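Local coordinates for protein xylulose kinase (Escherichia coli, PDB 2ITM) that phosphorylates D-xylulose to D-xylulose 5-phosphate at the expense of ATP, working as a homodimer of the FGGY carbohydrate kinase family, at residues E46-A51 against R91-W96; A364-V369 against S399-Q404; E264-K269 against V274-H279. All blocks are in the same frame, centred on the assembly; numbering follows the deposited sequence.

Contact 1: E46-A51 against R91-W96; sequences EQWWQA and RPAILW. With XUL (D-xylulose), chain C.
Trp48 of helix 45-62 reaches the strand 93-94 with the six-membered half of its indole. Its CH2 comes within 3.4 Å of Ala93 CB, and CZ2 of the same ring lies 3.7 Å from that methyl, which meets the ring obliquely. With CG anti to the carbonyl carbon (chi1 -62°), the indole extends from the helix toward 91-96, and Ala93 turns its methyl toward the helix in return. This is the tight part. Two residues on, the fit relaxes: Leu95 brings CD2 up to the ring edge, near the indole plane, at 4.2 Å from Trp48 CZ2. Only 86 Å² is buried between the segments, yet all three touching residues are buried, and Pro152 and Tyr155 of helix 152-161 also pack on Trp48. Solvent reaches the helix elsewhere: Gln50 is exposed and Glu46, salt-bridged to Arg159, partly so. Beyond Leu95, Trp96 turns one indole face to O4 of D-xylulose, which sits toward the rim, 3.1 Å from Trp96 CE3. Met77, His78 and Asp233 hydrogen-bond the same sugar. The arrangement thus joins a helix of the N-terminal FGGY domain to the strand leading into the D-xylulose pocket.

Contact 2: A364-V369 against S399-Q404; sequences AVLEGV and SEYWRQ
Leu366 and Trp402 form the apolar centre where two helices of the C-terminal FGGY domain, which belongs to the actin-like ATPase clan, pack at a crossing angle of -41°. The segment axes stay 10.9 Å apart, a separation spanned by the large indole. Leu366 CD2 lies over one face of the Trp402 ring, 4.0 Å from its CD1, while Leu366 CB approaches the same CD1 at 3.9 Å. One turn farther along helix 358-381, Val369 points toward the partner helix and sets CG1 3.8 Å from Trp402 CZ2, its side chain crossing the indole at about a right angle. The pyrrole side therefore meets the leucine and the benzene side the valine. With CG anti to the backbone N (chi1 -168°), the indole of Trp402 extends toward helix 358-381 and can meet both. Tyr401 adds a lighter touch, its CE2 4.3 Å from Leu366 CD1. Leu298 of helix 294-304 packs on both Leu366 and Trp402, and Ile314 of helix 310-316 on Leu366 and Tyr401, so the cluster joins four helices. Farther out, Ser399 N-caps helix 400-410 through a weak bond from Trp402 N to its OG. Between the helices, Trp402 NE1 donates to Leu366 O at 3.3 Å with an N-H...O angle of 162°; the oxygen lies in the indole plane, but NE1 stands above the carbonyl plane.

Contact 3: E264-K269 against V274-H279; sequences EGFLSK and VHSFCH
Ser276 and Leu267 join an edge strand to the loop that precedes it: strand 275-278 is the outermost strand, within this chain, of the mixed sheet of the C-terminal FGGY domain, and 264-269 belongs to the connection from strand 257-262. The hydrogen bonding is concentrated on one hydroxyl. Ser276 points toward the loop, and with OG anti to its own N (chi1 179°) the hydroxyl donates to Leu267 O at 2.7 Å. The C=O...OG angle is 151°, and OG is tilted 23° from the carbonyl plane. A water closes a second link, accepting from Leu267 N at 2.8 Å and donating to Ser276 OG at 3.0 Å. The hydroxyl thus serves as donor and acceptor, and through it both the NH and the C=O of Leu267 are tied to the strand. A valine in place of Ser276 would probably leave Leu267 O without this donor and the bridging water without its acceptor, allowing the loop to drift from the strand.

Aromatic and packing contacts accompany these bonds. The Phe266 ring presents its edge to the hydroxyl, which lies near the ring plane; Phe266 also meets Trp285 of the neighbouring strand, the two ring planes inclined to each other. Leu267 and Val274 do not pack closely on each other, but both rest on Leu287 of strand 285-291, so that strand supports the loop and the edge strand together. On the backbone side, His275 and Phe277 pair with Met288 and His286, which fixes 275-278 in the sheet. Met288 belongs to the D-xylulose pocket, and the side chain of Ser276 lies about 10 Å from the bound sugar. The hydroxyl meets the aromatic edge most closely where Ser276 OG lies 2.9 Å from Phe266 CE1.

From the N terminus, contact 1 comes first: the chain leaves helix 45-62, forms strands 70-75 and 81-83, and returns at 91-96, all within the N-terminal FGGY domain. Contact 3 follows in the C-terminal domain and closes a short loop, just four residues separating 264-269 from 274-279. Contact 2 is last, closing over strand 390-393 between two helices. The three lie in series, with no nesting or crossing. The nearest atoms of contacts 1 and 3 are about 10 Å apart; contact 1 contains Trp96 of the D-xylulose pocket, while strand 275-278 of contact 3 pairs with the strand bearing Met288 of that pocket. Contact 2 packs helices away from the substrate site, its centre 38 Å from that of contact 1.

Contact 1: E46-A51 against R91-W96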
loop_
_atom_site.group_PDB
_atom_site.type_symbol
_atom_site.label_atom_id
_atom_site.label_comp_id
_atom_site.label_asym_id
_atom_site.label_seq_id
_atom_site.Cartn_x
_atom_site.Cartn_y
_atom_site.Cartn_z
ATOM N N GLU A 46 -6.945 -21.062 36.899
ATOM C CA GLU A 46 -5.948 -21.207 37.935
ATOM C C GLU A 46 -4.776 -20.238 37.791
ATOM O O GLU A 46 -4.257 -19.749 38.775
ATOM C CB GLU A 46 -5.467 -22.649 38.048
ATOM C CG GLU A 46 -4.496 -22.898 39.182
ATOM C CD GLU A 46 -5.129 -22.763 40.547
ATOM O OE1 GLU A 46 -6.306 -23.119 40.699
ATOM O OE2 GLU A 46 -4.442 -22.306 41.466
ATOM N N GLN A 47 -4.377 -19.958 36.563
ATOM C CA GLN A 47 -3.370 -18.952 36.310
ATOM C C GLN A 47 -3.790 -17.551 36.745
ATOM O O GLN A 47 -2.947 -16.761 37.135
ATOM C CB GLN A 47 -2.932 -18.955 34.847
ATOM C CG GLN A 47 -1.660 -18.137 34.575
ATOM C CD GLN A 47 -1.465 -17.739 33.090
ATOM O OE1 GLN A 47 -2.383 -17.880 32.283
ATOM N NE2 GLN A 47 -0.277 -17.247 32.753
ATOM N N TRP A 48 -5.083 -17.248 36.680
ATOM C CA TRP A 48 -5.600 -15.994 37.220
ATOM C C TRP A 48 -5.317 -15.903 38.709
ATOM O O TRP A 48 -4.895 -14.880 39.210
ATOM C CB TRP A 48 -7.099 -15.851 36.983
ATOM C CG TRP A 48 -7.514 -15.824 35.557
ATOM C CD1 TRP A 48 -6.762 -15.470 34.491
ATOM C CD2 TRP A 48 -8.816 -16.161 35.042
ATOM N NE1 TRP A 48 -7.493 -15.555 33.321
ATOM C CE2 TRP A 48 -8.773 -15.983 33.649
ATOM C CE3 TRP A 48 -10.010 -16.593 35.619
ATOM C CZ2 TRP A 48 -9.855 -16.235 32.822
ATOM C CZ3 TRP A 48 -11.079 -16.843 34.817
ATOM C CH2 TRP A 48 -11.006 -16.668 33.440
ATOM N N TRP A 49 -5.555 -16.995 39.414
ATOM C CA TRP A 49 -5.420 -16.960 40.845
ATOM C C TRP A 49 -3.961 -16.853 41.232
ATOM O O TRP A 49 -3.595 -15.994 42.012
ATOM C CB TRP A 49 -6.050 -18.170 41.508
ATOM C CG TRP A 49 -5.639 -18.290 42.929
ATOM C CD1 TRP A 49 -4.728 -19.147 43.443
ATOM C CD2 TRP A 49 -6.096 -17.499 44.020
ATOM N NE1 TRP A 49 -4.601 -18.956 44.791
ATOM C CE2 TRP A 49 -5.432 -17.942 45.169
ATOM C CE3 TRP A 49 -7.005 -16.452 44.145
ATOM C CZ2 TRP A 49 -5.647 -17.386 46.409
ATOM C CZ3 TRP A 49 -7.220 -15.924 45.355
ATOM C CH2 TRP A 49 -6.553 -16.390 46.476
ATOM N N GLN A 50 -3.137 -17.733 40.684
ATOM C CA GLN A 50 -1.727 -17.728 41.014
ATOM C C GLN A 50 -1.106 -16.370 40.731
ATOM O O GLN A 50 -0.295 -15.885 41.500
ATOM C CB GLN A 50 -0.975 -18.844 40.284
ATOM C CG GLN A 50 -1.441 -20.258 40.630
ATOM C CD GLN A 50 -1.347 -20.574 42.106
ATOM O OE1 GLN A 50 -2.089 -21.403 42.615
ATOM N NE2 GLN A 50 -0.439 -19.915 42.794
ATOM N N ALA A 51 -1.503 -15.753 39.632
ATOM C CA ALA A 51 -1.023 -14.429 39.313
ATOM C C ALA A 51 -1.457 -13.396 40.326
ATOM O O ALA A 51 -0.669 -12.554 40.722
ATOM C CB ALA A 51 -1.436 -14.019 37.933
ATOM N N ARG A 91 -13.537 -26.634 31.864
ATOM C CA ARG A 91 -12.652 -26.408 30.735
ATOM C C ARG A 91 -11.952 -25.082 30.865
ATOM O O ARG A 91 -12.267 -24.303 31.733
ATOM C CB ARG A 91 -13.436 -26.466 29.429
ATOM C CG ARG A 91 -14.232 -25.215 29.116
ATOM C CD ARG A 91 -15.179 -25.347 27.936
ATOM N NE ARG A 91 -14.527 -25.785 26.693
ATOM C CZ ARG A 91 -13.389 -25.312 26.214
ATOM N NH1 ARG A 91 -12.742 -24.362 26.846
ATOM N NH2 ARG A 91 -12.898 -25.793 25.088
ATOM N N PRO A 92 -10.985 -24.817 30.003
ATOM C CA PRO A 92 -10.317 -23.521 30.027
ATOM C C PRO A 92 -11.279 -22.382 29.686
ATOM O O PRO A 92 -12.227 -22.582 28.950
ATOM C CB PRO A 92 -9.223 -23.658 28.936
ATOM C CG PRO A 92 -8.968 -25.090 28.860
ATOM C CD PRO A 92 -10.293 -25.736 29.093
ATOM N N ALA A 93 -11.032 -21.215 30.262
ATOM C CA ALA A 93 -11.859 -20.055 30.007
ATOM C C ALA A 93 -11.789 -19.605 28.556
ATOM O O ALA A 93 -10.726 -19.438 28.002
ATOM C CB ALA A 93 -11.514 -18.926 30.948
ATOM N N ILE A 94 -12.951 -19.423 27.951
ATOM C CA ILE A 94 -13.055 -18.902 26.607
ATOM C C ILE A 94 -13.199 -17.386 26.611
ATOM O O ILE A 94 -14.230 -16.871 27.005
ATOM C CB ILE A 94 -14.261 -19.525 25.905
ATOM C CG1 ILE A 94 -14.171 -21.041 25.914
ATOM C CG2 ILE A 94 -14.417 -18.979 24.509
ATOM C CD1 ILE A 94 -15.390 -21.677 25.445
ATOM N N LEU A 95 -12.167 -16.687 26.159
ATOM C CA LEU A 95 -12.052 -15.259 26.391
ATOM C C LEU A 95 -12.846 -14.353 25.443
ATOM O O LEU A 95 -13.419 -14.804 24.467
ATOM C CB LEU A 95 -10.594 -14.831 26.422
ATOM C CG LEU A 95 -9.626 -15.668 27.236
ATOM C CD1 LEU A 95 -8.283 -14.995 27.231
ATOM C CD2 LEU A 95 -10.163 -15.859 28.633
ATOM N N TRP A 96 -12.849 -13.066 25.752
ATOM C CA TRP A 96 -13.536 -12.060 24.964
ATOM C C TRP A 96 -13.032 -12.009 23.533
ATOM O O TRP A 96 -13.793 -11.741 22.627
ATOM C CB TRP A 96 -13.373 -10.682 25.612
ATOM C CG TRP A 96 -11.969 -10.249 25.640
ATOM C CD1 TRP A 96 -11.049 -10.585 26.548
ATOM C CD2 TRP A 96 -11.307 -9.437 24.677
ATOM N NE1 TRP A 96 -9.840 -10.022 26.238
ATOM C CE2 TRP A 96 -9.977 -9.312 25.083
ATOM C CE3 TRP A 96 -11.707 -8.797 23.502
ATOM C CZ2 TRP A 96 -9.048 -8.577 24.371
ATOM C CZ3 TRP A 96 -10.794 -8.072 22.803
ATOM C CH2 TRP A 96 -9.479 -7.959 23.239
HETATM C C1 XUL C . -15.901 -5.485 24.845
HETATM C C2 XUL C . -14.667 -4.735 25.316
HETATM C C3 XUL C . -14.075 -5.099 26.631
HETATM C C4 XUL C . -12.732 -5.702 26.314
HETATM C C5 XUL C . -12.156 -6.500 27.465
HETATM O O1 XUL C . -17.070 -4.920 25.381
HETATM O O2 XUL C . -13.796 -4.180 24.354
HETATM O O3 XUL C . -14.878 -6.120 27.147
HETATM O O4 XUL C . -12.973 -6.544 25.222
HETATM O O5 XUL C . -13.070 -6.503 28.515
#

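Contact 2: A364-V369 against S399-Q404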
loop_
_atom_site.group_PDB
_atom_site.type_symbol
_atom_site.label_atom_id
_atom_site.label_comp_id
_atom_site.label_asym_id
_atom_site.label_seq_id
_atom_site.Cartn_x
_atom_site.Cartn_y
_atom_site.Cartn_z
ATOM N N ALA A 364 -1.016 13.157 6.758
ATOM C CA ALA A 364 -2.102 12.287 6.337
ATOM C C ALA A 364 -2.583 11.359 7.451
ATOM O O ALA A 364 -3.767 11.236 7.693
ATOM C CB ALA A 364 -1.711 11.509 5.131
ATOM N N VAL A 365 -1.644 10.734 8.140
ATOM C CA VAL A 365 -1.958 9.857 9.241
ATOM C C VAL A 365 -2.745 10.533 10.352
ATOM O O VAL A 365 -3.786 10.051 10.755
ATOM C CB VAL A 365 -0.704 9.160 9.788
ATOM C CG1 VAL A 365 -1.080 8.165 10.838
ATOM C CG2 VAL A 365 0.032 8.474 8.679
ATOM N N LEU A 366 -2.254 11.667 10.823
ATOM C CA LEU A 366 -2.928 12.404 11.874
ATOM C C LEU A 366 -4.358 12.735 11.491
ATOM O O LEU A 366 -5.272 12.544 12.265
ATOM C CB LEU A 366 -2.160 13.679 12.212
ATOM C CG LEU A 366 -0.750 13.522 12.775
ATOM C CD1 LEU A 366 -0.207 14.852 13.274
ATOM C CD2 LEU A 366 -0.739 12.494 13.864
ATOM N N GLU A 367 -4.530 13.231 10.280
ATOM C CA GLU A 367 -5.820 13.695 9.838
ATOM C C GLU A 367 -6.782 12.532 9.645
ATOM O O GLU A 367 -7.943 12.625 10.006
ATOM C CB GLU A 367 -5.692 14.531 8.570
ATOM C CG GLU A 367 -4.984 15.855 8.796
ATOM C CD GLU A 367 -4.893 16.727 7.561
ATOM O OE1 GLU A 367 -4.683 16.203 6.459
ATOM O OE2 GLU A 367 -5.014 17.946 7.715
ATOM N N GLY A 368 -6.284 11.438 9.090
ATOM C CA GLY A 368 -7.098 10.259 8.856
ATOM C C GLY A 368 -7.528 9.505 10.096
ATOM O O GLY A 368 -8.674 9.101 10.228
ATOM N N VAL A 369 -6.600 9.310 11.015
ATOM C CA VAL A 369 -6.959 8.823 12.323
ATOM C C VAL A 369 -7.966 9.757 12.978
ATOM O O VAL A 369 -8.961 9.319 13.511
ATOM C CB VAL A 369 -5.733 8.636 13.224
ATOM C CG1 VAL A 369 -6.165 8.245 14.615
ATOM C CG2 VAL A 369 -4.800 7.611 12.648
ATOM N N SER A 399 0.058 14.769 22.506
ATOM C CA SER A 399 0.343 15.915 21.653
ATOM C C SER A 399 -0.707 17.020 21.686
ATOM O O SER A 399 -1.876 16.791 21.420
ATOM C CB SER A 399 0.609 15.471 20.223
ATOM O OG SER A 399 0.928 16.560 19.395
ATOM N N GLU A 400 -0.267 18.224 22.028
ATOM C CA GLU A 400 -1.115 19.406 21.999
ATOM C C GLU A 400 -1.628 19.717 20.603
ATOM O O GLU A 400 -2.792 20.012 20.407
ATOM C CB GLU A 400 -0.336 20.600 22.536
ATOM C CG GLU A 400 -1.060 21.926 22.479
ATOM C CD GLU A 400 -0.143 23.083 22.823
ATOM O OE1 GLU A 400 1.030 23.046 22.416
ATOM O OE2 GLU A 400 -0.597 24.021 23.498
ATOM N N TYR A 401 -0.740 19.640 19.631
ATOM C CA TYR A 401 -1.119 19.847 18.254
ATOM C C TYR A 401 -2.260 18.932 17.844
ATOM O O TYR A 401 -3.222 19.373 17.242
ATOM C CB TYR A 401 0.069 19.648 17.328
ATOM C CG TYR A 401 -0.286 19.869 15.886
ATOM C CD1 TYR A 401 -0.949 21.015 15.492
ATOM C CD2 TYR A 401 0.016 18.928 14.924
ATOM C CE1 TYR A 401 -1.282 21.225 14.193
ATOM C CE2 TYR A 401 -0.318 19.125 13.614
ATOM C CZ TYR A 401 -0.972 20.278 13.253
ATOM O OH TYR A 401 -1.315 20.499 11.947
ATOM N N TRP A 402 -2.149 17.654 18.175
ATOM C CA TRP A 402 -3.089 16.695 17.678
ATOM C C TRP A 402 -4.421 16.787 18.376
ATOM O O TRP A 402 -5.456 16.690 17.769
ATOM C CB TRP A 402 -2.546 15.280 17.759
ATOM C CG TRP A 402 -3.391 14.314 16.998
ATOM C CD1 TRP A 402 -3.776 14.413 15.696
ATOM C CD2 TRP A 402 -3.981 13.123 17.493
ATOM N NE1 TRP A 402 -4.565 13.351 15.346
ATOM C CE2 TRP A 402 -4.709 12.540 16.435
ATOM C CE3 TRP A 402 -3.973 12.478 18.726
ATOM C CZ2 TRP A 402 -5.404 11.356 16.577
ATOM C CZ3 TRP A 402 -4.661 11.311 18.856
ATOM C CH2 TRP A 402 -5.370 10.758 17.790
ATOM N N ARG A 403 -4.366 17.020 19.676
ATOM C CA ARG A 403 -5.555 17.236 20.469
ATOM C C ARG A 403 -6.406 18.347 19.880
ATOM O O ARG A 403 -7.626 18.245 19.828
ATOM C CB ARG A 403 -5.183 17.572 21.911
ATOM C CG ARG A 403 -4.709 16.389 22.758
ATOM C CD ARG A 403 -4.839 16.610 24.242
ATOM N NE ARG A 403 -4.100 17.792 24.659
ATOM C CZ ARG A 403 -2.806 17.819 24.923
ATOM N NH1 ARG A 403 -2.078 16.729 24.820
ATOM N NH2 ARG A 403 -2.232 18.949 25.286
ATOM N N GLN A 404 -5.753 19.416 19.446
ATOM C CA GLN A 404 -6.443 20.527 18.824
ATOM C C GLN A 404 -6.987 20.183 17.457
ATOM O O GLN A 404 -8.091 20.557 17.122
ATOM C CB GLN A 404 -5.518 21.719 18.688
ATOM C CG GLN A 404 -6.220 22.933 18.167
ATOM C CD GLN A 404 -7.246 23.443 19.128
ATOM O OE1 GLN A 404 -8.364 23.746 18.742
ATOM N NE2 GLN A 404 -6.866 23.543 20.388
#

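Contact 3: E264-K269 against V274-H279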
loop_
_atom_site.group_PDB
_atom_site.type_symbol
_atom_site.label_atom_id
_atom_site.label_comp_id
_atom_site.label_asym_id
_atom_site.label_seq_id
_atom_site.Cartn_x
_atom_site.Cartn_y
_atom_site.Cartn_z
ATOM N N GLU A 264 -28.276 8.757 29.363
ATOM C CA GLU A 264 -29.488 9.038 30.100
ATOM C C GLU A 264 -30.431 7.846 30.137
ATOM O O GLU A 264 -31.208 7.613 29.220
ATOM C CB GLU A 264 -30.187 10.267 29.536
ATOM C CG GLU A 264 -31.201 10.896 30.469
ATOM C CD GLU A 264 -30.587 11.438 31.743
ATOM O OE1 GLU A 264 -29.807 12.396 31.665
ATOM O OE2 GLU A 264 -30.889 10.911 32.821
ATOM N N GLY A 265 -30.340 7.098 31.223
ATOM C CA GLY A 265 -30.913 5.783 31.295
ATOM C C GLY A 265 -30.455 4.854 30.200
ATOM O O GLY A 265 -29.416 5.044 29.593
ATOM N N PHE A 266 -31.259 3.838 29.937
ATOM C CA PHE A 266 -30.884 2.813 28.993
ATOM C C PHE A 266 -31.193 3.172 27.548
ATOM O O PHE A 266 -32.318 3.508 27.205
ATOM C CB PHE A 266 -31.519 1.492 29.366
ATOM C CG PHE A 266 -31.268 0.410 28.382
ATOM C CD1 PHE A 266 -29.993 0.108 28.001
ATOM C CD2 PHE A 266 -32.306 -0.297 27.849
ATOM C CE1 PHE A 266 -29.763 -0.880 27.102
ATOM C CE2 PHE A 266 -32.076 -1.288 26.955
ATOM C CZ PHE A 266 -30.807 -1.581 26.576
ATOM N N LEU A 267 -30.172 3.097 26.708
ATOM C CA LEU A 267 -30.297 3.397 25.293
ATOM C C LEU A 267 -30.006 2.174 24.425
ATOM O O LEU A 267 -28.970 1.555 24.567
ATOM C CB LEU A 267 -29.360 4.535 24.914
ATOM C CG LEU A 267 -29.784 5.935 25.331
ATOM C CD1 LEU A 267 -28.753 6.934 24.936
ATOM C CD2 LEU A 267 -31.110 6.273 24.698
ATOM N N SER A 268 -30.929 1.872 23.531
ATOM C CA SER A 268 -30.778 0.770 22.588
ATOM C C SER A 268 -30.810 1.253 21.138
ATOM O O SER A 268 -31.847 1.663 20.630
ATOM C CB SER A 268 -31.882 -0.251 22.809
ATOM O OG SER A 268 -31.517 -1.521 22.319
ATOM N N LYS A 269 -29.665 1.218 20.476
ATOM C CA LYS A 269 -29.621 1.268 19.025
ATOM C C LYS A 269 -28.636 0.226 18.514
ATOM O O LYS A 269 -27.506 0.547 18.170
ATOM C CB LYS A 269 -29.209 2.665 18.542
ATOM C CG LYS A 269 -29.754 3.042 17.173
ATOM C CD LYS A 269 -30.089 4.528 17.075
ATOM C CE LYS A 269 -28.851 5.364 16.772
ATOM N NZ LYS A 269 -28.641 5.643 15.335
ATOM N N VAL A 274 -22.422 0.155 18.228
ATOM C CA VAL A 274 -22.403 0.693 19.558
ATOM C C VAL A 274 -22.954 -0.305 20.553
ATOM O O VAL A 274 -24.019 -0.862 20.372
ATOM C CB VAL A 274 -23.126 2.028 19.636
ATOM C CG1 VAL A 274 -23.058 2.571 21.022
ATOM C CG2 VAL A 274 -22.506 2.989 18.691
ATOM N N HIS A 275 -22.210 -0.533 21.611
ATOM C CA HIS A 275 -22.684 -1.395 22.665
ATOM C C HIS A 275 -23.301 -0.663 23.834
ATOM O O HIS A 275 -22.878 0.415 24.194
ATOM C CB HIS A 275 -21.594 -2.342 23.101
ATOM C CG HIS A 275 -21.221 -3.315 22.040
ATOM N ND1 HIS A 275 -19.927 -3.499 21.619
ATOM C CD2 HIS A 275 -21.986 -4.121 21.277
ATOM C CE1 HIS A 275 -19.907 -4.399 20.660
ATOM N NE2 HIS A 275 -21.145 -4.791 20.430
ATOM N N SER A 276 -24.333 -1.277 24.390
ATOM C CA SER A 276 -25.064 -0.707 25.494
ATOM C C SER A 276 -25.100 -1.672 26.667
ATOM O O SER A 276 -25.579 -2.790 26.551
ATOM C CB SER A 276 -26.474 -0.313 25.057
ATOM O OG SER A 276 -27.218 0.228 26.120
ATOM N N PHE A 277 -24.561 -1.233 27.784
ATOM C CA PHE A 277 -24.503 -2.025 28.996
ATOM C C PHE A 277 -24.935 -1.251 30.221
ATOM O O PHE A 277 -25.037 -0.031 30.193
ATOM C CB PHE A 277 -23.089 -2.547 29.221
ATOM C CG PHE A 277 -22.552 -3.374 28.114
ATOM C CD1 PHE A 277 -21.363 -3.049 27.510
ATOM C CD2 PHE A 277 -23.220 -4.496 27.691
ATOM C CE1 PHE A 277 -20.864 -3.808 26.502
ATOM C CE2 PHE A 277 -22.718 -5.269 26.687
ATOM C CZ PHE A 277 -21.537 -4.931 26.094
ATOM N N CYS A 278 -25.150 -1.965 31.314
ATOM C CA CYS A 278 -25.218 -1.342 32.614
ATOM C C CYS A 278 -23.863 -0.756 32.998
ATOM O O CYS A 278 -22.835 -1.278 32.621
ATOM C CB CYS A 278 -25.723 -2.328 33.673
ATOM S SG CYS A 278 -27.359 -3.021 33.404
ATOM N N HIS A 279 -23.884 0.345 33.729
ATOM C CA HIS A 279 -22.689 0.889 34.361
ATOM C C HIS A 279 -22.458 0.239 35.726
ATOM O O HIS A 279 -23.361 -0.329 36.299
ATOM C CB HIS A 279 -22.815 2.410 34.493
ATOM C CG HIS A 279 -21.514 3.132 34.658
ATOM N ND1 HIS A 279 -20.305 2.484 34.754
ATOM C CD2 HIS A 279 -21.237 4.450 34.733
ATOM C CE1 HIS A 279 -19.341 3.372 34.887
ATOM N NE2 HIS A 279 -19.881 4.573 34.880
HETATM O O HOH W 1 -27.541 2.768 27.673
#